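Local coordinates for iron-sulfur cluster assembly protein CyaY (Psychromonas ingrahamii, PDB 4HS5) that is probably involved in iron-sulfur cluster assembly, perhaps as a regulator, and belongs to the iron-binding frataxin family, at residues Leu13-Ile21 with Tyr30-Leu39. Numbering follows the deposited sequence.
Sequences LYQKIEEKI and YDQNGSLLTL
Tyr-14 lays one face of its ring over Leu-37, whose CB stands 3.7 Å off the ring plane, nearer CE2 than the centre, in a CH-pi contact. At the ring's edge, in plane, are CD of Gln-32 and the carbonyl O of Ser-35; the Gln-32 amide is turned 69° from the ring. Tyr-30 takes CG of Glu-18 over one face, 3.8 Å from the ring centroid, with the carboxylate tilted just 14° from the ring plane. This is the frataxin fold, helices packed on an antiparallel sheet: here helix 3-24 lies against the first hairpin, whose type II' turn runs from Asn-33 to Leu-36. Tyr-14 OH donates to Ser-35 O at 2.6 Å, almost straight onto the carbonyl, which ties the helix to the turn itself, through its third residue. A phenylalanine at Tyr-14 would probably keep the packing on Leu-37 but leave the Ser-35 carbonyl without this donor. Arg-51 adds a cation-pi contact to the same ring. Deeper in, Ile-17 CD1 meets Leu-37 CD2, and Ile-21 CD1 reaches both Leu-39 CD2 and the Tyr-30 ring, building the hydrophobic layer between helix and sheet. A chi1 of 57° sets CG of Tyr-30 over its own backbone, flanked by N and C, bringing the ring alongside the helix, where its OH is hydrogen-bonded to OE2 of Glu-22. The extended Gln-32 side chain gives its NE2 to Gly-34 O. The amide oxygen, OE1, shares one water with Glu-18: the water donates to Glu-18 OE2 at 2.5 Å and to Gln-32 OE1 at 2.6 Å.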
ATOM      1  N   LEU A  13      -0.260  -8.636   0.974  1.00  6.15           N
ATOM      2  CA  LEU A  13       0.030  -7.291   0.495  1.00  7.99           C
ATOM      3  C   LEU A  13       1.005  -6.550   1.394  1.00  6.94           C
ATOM      4  O   LEU A  13       1.977  -5.965   0.915  1.00  5.15           O
ATOM      5  CB  LEU A  13      -1.260  -6.490   0.366  1.00  5.53           C
ATOM      6  CG  LEU A  13      -1.114  -5.047  -0.123  1.00  6.57           C
ATOM      7  CD1 LEU A  13      -0.464  -4.968  -1.492  1.00  8.41           C
ATOM      8  CD2 LEU A  13      -2.495  -4.362  -0.112  1.00  7.89           C
ATOM      9  N   TYR A  14       0.750  -6.565   2.696  1.00  5.89           N
ATOM     10  CA  TYR A  14       1.597  -5.832   3.620  1.00  4.92           C
ATOM     11  C   TYR A  14       3.006  -6.393   3.593  1.00  4.49           C
ATOM     12  O   TYR A  14       3.972  -5.643   3.525  1.00  6.29           O
ATOM     13  CB  TYR A  14       1.051  -5.901   5.046  1.00  6.35           C
ATOM     14  CG  TYR A  14      -0.027  -4.902   5.364  1.00  6.31           C
ATOM     15  CD1 TYR A  14      -0.825  -4.362   4.370  1.00  7.74           C
ATOM     16  CD2 TYR A  14      -0.231  -4.482   6.675  1.00  6.17           C
ATOM     17  CE1 TYR A  14      -1.817  -3.442   4.672  1.00  7.90           C
ATOM     18  CE2 TYR A  14      -1.216  -3.562   6.985  1.00  7.07           C
ATOM     19  CZ  TYR A  14      -1.993  -3.040   5.981  1.00  7.80           C
ATOM     20  OH  TYR A  14      -2.970  -2.116   6.278  1.00 10.65           O
ATOM     21  N   GLN A  15       3.135  -7.710   3.613  1.00  5.54           N
ATOM     22  CA  GLN A  15       4.473  -8.290   3.550  1.00  7.62           C
ATOM     23  C   GLN A  15       5.168  -8.031   2.211  1.00  7.66           C
ATOM     24  O   GLN A  15       6.386  -7.850   2.185  1.00  6.56           O
ATOM     25  CB  GLN A  15       4.447  -9.785   3.867  1.00 11.50           C
ATOM     26  CG  GLN A  15       4.068 -10.081   5.301  1.00 12.39           C
ATOM     27  CD  GLN A  15       4.517 -11.453   5.748  1.00 15.33           C
ATOM     28  OE1 GLN A  15       4.345 -12.440   5.033  1.00 17.20           O
ATOM     29  NE2 GLN A  15       5.093 -11.524   6.942  1.00 13.10           N
ATOM     30  N   LYS A  16       4.411  -8.009   1.112  1.00  5.26           N
ATOM     31  CA  LYS A  16       4.965  -7.669  -0.209  1.00  6.11           C
ATOM     32  C   LYS A  16       5.507  -6.242  -0.189  1.00  7.38           C
ATOM     33  O   LYS A  16       6.593  -5.964  -0.693  1.00  8.05           O
ATOM     34  CB  LYS A  16       3.894  -7.815  -1.292  1.00  7.54           C
ATOM     35  CG  LYS A  16       4.367  -7.575  -2.724  1.00 12.98           C
ATOM     36  CD  LYS A  16       3.230  -7.908  -3.689  1.00 21.68           C
ATOM     37  CE  LYS A  16       3.689  -7.929  -5.142  1.00 33.93           C
ATOM     38  NZ  LYS A  16       4.185  -9.264  -5.585  1.00 32.91           N
ATOM     39  N   ILE A  17       4.767  -5.332   0.430  1.00  5.67           N
ATOM     40  CA  ILE A  17       5.216  -3.949   0.497  1.00  8.17           C
ATOM     41  C   ILE A  17       6.520  -3.879   1.281  1.00  7.00           C
ATOM     42  O   ILE A  17       7.483  -3.242   0.835  1.00  7.55           O
ATOM     43  CB  ILE A  17       4.148  -3.043   1.122  1.00  5.42           C
ATOM     44  CG1 ILE A  17       2.953  -2.906   0.176  1.00  7.37           C
ATOM     45  CG2 ILE A  17       4.733  -1.672   1.434  1.00  6.43           C
ATOM     46  CD1 ILE A  17       1.723  -2.317   0.861  1.00  6.85           C
ATOM     47  N   GLU A  18       6.576  -4.561   2.421  1.00  6.85           N
ATOM     48  CA  GLU A  18       7.764  -4.583   3.272  1.00  7.78           C
ATOM     49  C   GLU A  18       8.965  -5.217   2.579  1.00  8.32           C
ATOM     50  O   GLU A  18      10.071  -4.671   2.610  1.00 11.04           O
ATOM     51  CB  GLU A  18       7.456  -5.297   4.585  1.00 10.34           C
ATOM     52  CG  GLU A  18       6.457  -4.524   5.401  1.00 10.43           C
ATOM     53  CD  GLU A  18       5.839  -5.337   6.503  1.00 19.54           C
ATOM     54  OE1 GLU A  18       6.181  -6.532   6.634  1.00 21.21           O
ATOM     55  OE2 GLU A  18       4.998  -4.773   7.231  1.00 23.15           O
ATOM     56  N   GLU A  19       8.743  -6.370   1.967  1.00  8.05           N
ATOM     57  CA  GLU A  19       9.805  -7.056   1.255  1.00 10.63           C
ATOM     58  C   GLU A  19      10.333  -6.237   0.077  1.00 11.94           C
ATOM     59  O   GLU A  19      11.547  -6.187  -0.128  1.00 12.62           O
ATOM     60  CB  GLU A  19       9.322  -8.429   0.795  1.00 11.82           C
ATOM     61  CG  GLU A  19      10.410  -9.297   0.206  1.00 12.68           C
ATOM     62  CD  GLU A  19      10.698  -8.925  -1.222  1.00 20.12           C
ATOM     63  OE1 GLU A  19       9.781  -8.392  -1.872  1.00 16.98           O
ATOM     64  OE2 GLU A  19      11.838  -9.130  -1.684  1.00 18.05           O
ATOM     65  N   LYS A  20       9.437  -5.617  -0.696  1.00 12.66           N
ATOM     66  CA  LYS A  20       9.850  -4.840  -1.872  1.00 12.02           C
ATOM     67  C   LYS A  20      10.649  -3.607  -1.488  1.00 15.04           C
ATOM     68  O   LYS A  20      11.552  -3.209  -2.224  1.00 13.33           O
ATOM     69  CB  LYS A  20       8.660  -4.448  -2.739  1.00 10.45           C
ATOM     70  CG  LYS A  20       8.047  -5.600  -3.519  1.00 12.27           C
ATOM     71  CD  LYS A  20       8.981  -6.090  -4.625  1.00 17.27           C
ATOM     72  CE  LYS A  20       8.467  -7.394  -5.208  1.00 21.15           C
ATOM     73  NZ  LYS A  20       9.134  -7.760  -6.491  1.00 24.37           N
ATOM     74  N   ILE A  21      10.308  -2.996  -0.354  1.00 10.96           N
ATOM     75  CA  ILE A  21      11.098  -1.911   0.220  1.00 12.11           C
ATOM     76  C   ILE A  21      12.512  -2.392   0.574  1.00 18.76           C
ATOM     77  O   ILE A  21      13.497  -1.750   0.201  1.00 16.47           O
ATOM     78  CB  ILE A  21      10.403  -1.295   1.461  1.00 14.00           C
ATOM     79  CG1 ILE A  21       9.216  -0.426   1.033  1.00 10.45           C
ATOM     80  CG2 ILE A  21      11.360  -0.448   2.262  1.00 13.99           C
ATOM     81  CD1 ILE A  21       8.316  -0.039   2.166  1.00 11.62           C
ATOM     82  N   TYR A  30       9.112   1.606   7.541  1.00 10.86           N
ATOM     83  CA  TYR A  30       7.754   1.083   7.668  1.00 11.19           C
ATOM     84  C   TYR A  30       7.455   0.607   9.080  1.00 16.64           C
ATOM     85  O   TYR A  30       8.311   0.031   9.754  1.00 15.68           O
ATOM     86  CB  TYR A  30       7.471  -0.026   6.647  1.00 13.32           C
ATOM     87  CG  TYR A  30       8.412  -1.208   6.691  1.00 10.84           C
ATOM     88  CD1 TYR A  30       8.207  -2.257   7.574  1.00 11.08           C
ATOM     89  CD2 TYR A  30       9.488  -1.291   5.812  1.00 11.84           C
ATOM     90  CE1 TYR A  30       9.055  -3.342   7.598  1.00 11.23           C
ATOM     91  CE2 TYR A  30      10.345  -2.365   5.832  1.00 17.10           C
ATOM     92  CZ  TYR A  30      10.116  -3.396   6.724  1.00 12.67           C
ATOM     93  OH  TYR A  30      10.977  -4.459   6.736  1.00 16.16           O
ATOM     94  N   ASP A  31       6.237   0.866   9.542  1.00 12.51           N
ATOM     95  CA  ASP A  31       5.821   0.345  10.832  1.00 18.26           C
ATOM     96  C   ASP A  31       4.366  -0.099  10.772  1.00 14.00           C
ATOM     97  O   ASP A  31       3.504   0.638  10.270  1.00 12.24           O
ATOM     98  CB  ASP A  31       6.008   1.391  11.932  1.00 18.21           C
ATOM     99  CG  ASP A  31       5.647   0.856  13.301  1.00 21.41           C
ATOM    100  OD1 ASP A  31       6.211  -0.186  13.695  1.00 40.92           O
ATOM    101  OD2 ASP A  31       4.782   1.458  13.971  1.00 33.97           O
ATOM    102  N   GLN A  32       4.087  -1.303  11.269  1.00 17.95           N
ATOM    103  CA  GLN A  32       2.704  -1.734  11.411  1.00 16.92           C
ATOM    104  C   GLN A  32       2.216  -1.545  12.842  1.00 19.75           C
ATOM    105  O   GLN A  32       2.869  -1.963  13.803  1.00 23.40           O
ATOM    106  CB  GLN A  32       2.491  -3.183  10.956  1.00 19.36           C
ATOM    107  CG  GLN A  32       1.008  -3.569  10.913  1.00 20.24           C
ATOM    108  CD  GLN A  32       0.748  -4.909  10.245  1.00 21.28           C
ATOM    109  OE1 GLN A  32       1.665  -5.558   9.749  1.00 24.87           O
ATOM    110  NE2 GLN A  32      -0.516  -5.325  10.230  1.00 26.34           N
ATOM    111  N   ASN A  33       1.065  -0.897  12.966  1.00 15.98           N
ATOM    112  CA  ASN A  33       0.429  -0.647  14.244  1.00 19.99           C
ATOM    113  C   ASN A  33      -1.034  -1.052  14.098  1.00 16.65           C
ATOM    114  O   ASN A  33      -1.834  -0.319  13.522  1.00 14.96           O
ATOM    115  CB  ASN A  33       0.562   0.838  14.589  1.00 19.99           C
ATOM    116  CG  ASN A  33      -0.198   1.223  15.836  1.00 25.07           C
ATOM    117  OD1 ASN A  33      -0.347   0.422  16.756  1.00 23.80           O
ATOM    118  ND2 ASN A  33      -0.692   2.456  15.871  1.00 21.07           N
ATOM    119  N   GLY A  34      -1.382  -2.230  14.608  1.00 22.29           N
ATOM    120  CA  GLY A  34      -2.701  -2.785  14.360  1.00 16.35           C
ATOM    121  C   GLY A  34      -2.891  -3.042  12.872  1.00 15.91           C
ATOM    122  O   GLY A  34      -2.117  -3.767  12.251  1.00 18.97           O
ATOM    123  N   SER A  35      -3.908  -2.426  12.291  1.00 14.27           N
ATOM    124  CA  SER A  35      -4.215  -2.590  10.878  0.60 14.22           C
ATOM    125  C   SER A  35      -3.506  -1.554  10.013  1.00 11.55           C
ATOM    126  O   SER A  35      -3.583  -1.620   8.784  1.00 11.09           O
ATOM    127  CB  SER A  35      -5.720  -2.470  10.660  0.60 16.77           C
ATOM    128  OG  SER A  35      -6.410  -3.503  11.333  0.60 14.99           O
ATOM    129  N   LEU A  36      -2.854  -0.588  10.661  1.00 12.69           N
ATOM    130  CA  LEU A  36      -2.181   0.509   9.966  1.00  8.85           C
ATOM    131  C   LEU A  36      -0.761   0.132   9.562  1.00 13.33           C
ATOM    132  O   LEU A  36      -0.001  -0.416  10.362  1.00 17.79           O
ATOM    133  CB  LEU A  36      -2.120   1.749  10.860  1.00 10.32           C
ATOM    134  CG  LEU A  36      -3.409   2.502  11.188  1.00 17.38           C
ATOM    135  CD1 LEU A  36      -3.136   3.646  12.168  1.00 17.82           C
ATOM    136  CD2 LEU A  36      -4.067   3.029   9.930  1.00 21.91           C
ATOM    137  N   LEU A  37      -0.403   0.418   8.316  1.00  8.08           N
ATOM    138  CA  LEU A  37       0.980   0.323   7.884  1.00  8.31           C
ATOM    139  C   LEU A  37       1.401   1.708   7.432  1.00  7.70           C
ATOM    140  O   LEU A  37       0.870   2.231   6.454  1.00  7.60           O
ATOM    141  CB  LEU A  37       1.125  -0.700   6.751  1.00  7.50           C
ATOM    142  CG  LEU A  37       2.495  -0.833   6.073  1.00  8.05           C
ATOM    143  CD1 LEU A  37       3.541  -1.311   7.078  1.00 11.32           C
ATOM    144  CD2 LEU A  37       2.441  -1.766   4.878  1.00 11.49           C
ATOM    145  N   THR A  38       2.336   2.313   8.160  1.00  6.67           N
ATOM    146  CA  THR A  38       2.789   3.657   7.853  1.00  7.49           C
ATOM    147  C   THR A  38       4.156   3.623   7.205  1.00  8.27           C
ATOM    148  O   THR A  38       5.074   2.976   7.703  1.00 11.04           O
ATOM    149  CB  THR A  38       2.836   4.511   9.119  1.00  8.39           C
ATOM    150  OG1 THR A  38       1.512   4.609   9.660  1.00 11.32           O
ATOM    151  CG2 THR A  38       3.352   5.910   8.810  1.00 16.72           C
ATOM    152  N   LEU A  39       4.278   4.313   6.074  1.00  7.27           N
ATOM    153  CA  LEU A  39       5.562   4.438   5.405  1.00  6.26           C
ATOM    154  C   LEU A  39       6.053   5.860   5.620  1.00  8.67           C
ATOM    155  O   LEU A  39       5.302   6.810   5.400  1.00  9.49           O
ATOM    156  CB  LEU A  39       5.399   4.171   3.912  1.00  7.30           C
ATOM    157  CG  LEU A  39       4.708   2.865   3.519  1.00  6.65           C
ATOM    158  CD1 LEU A  39       4.722   2.682   2.021  1.00 10.10           C
ATOM    159  CD2 LEU A  39       5.384   1.695   4.209  1.00  9.78           C
TER
HETATM  160  O   HOH W   1       4.237  -5.898   9.363  1.00 29.11           O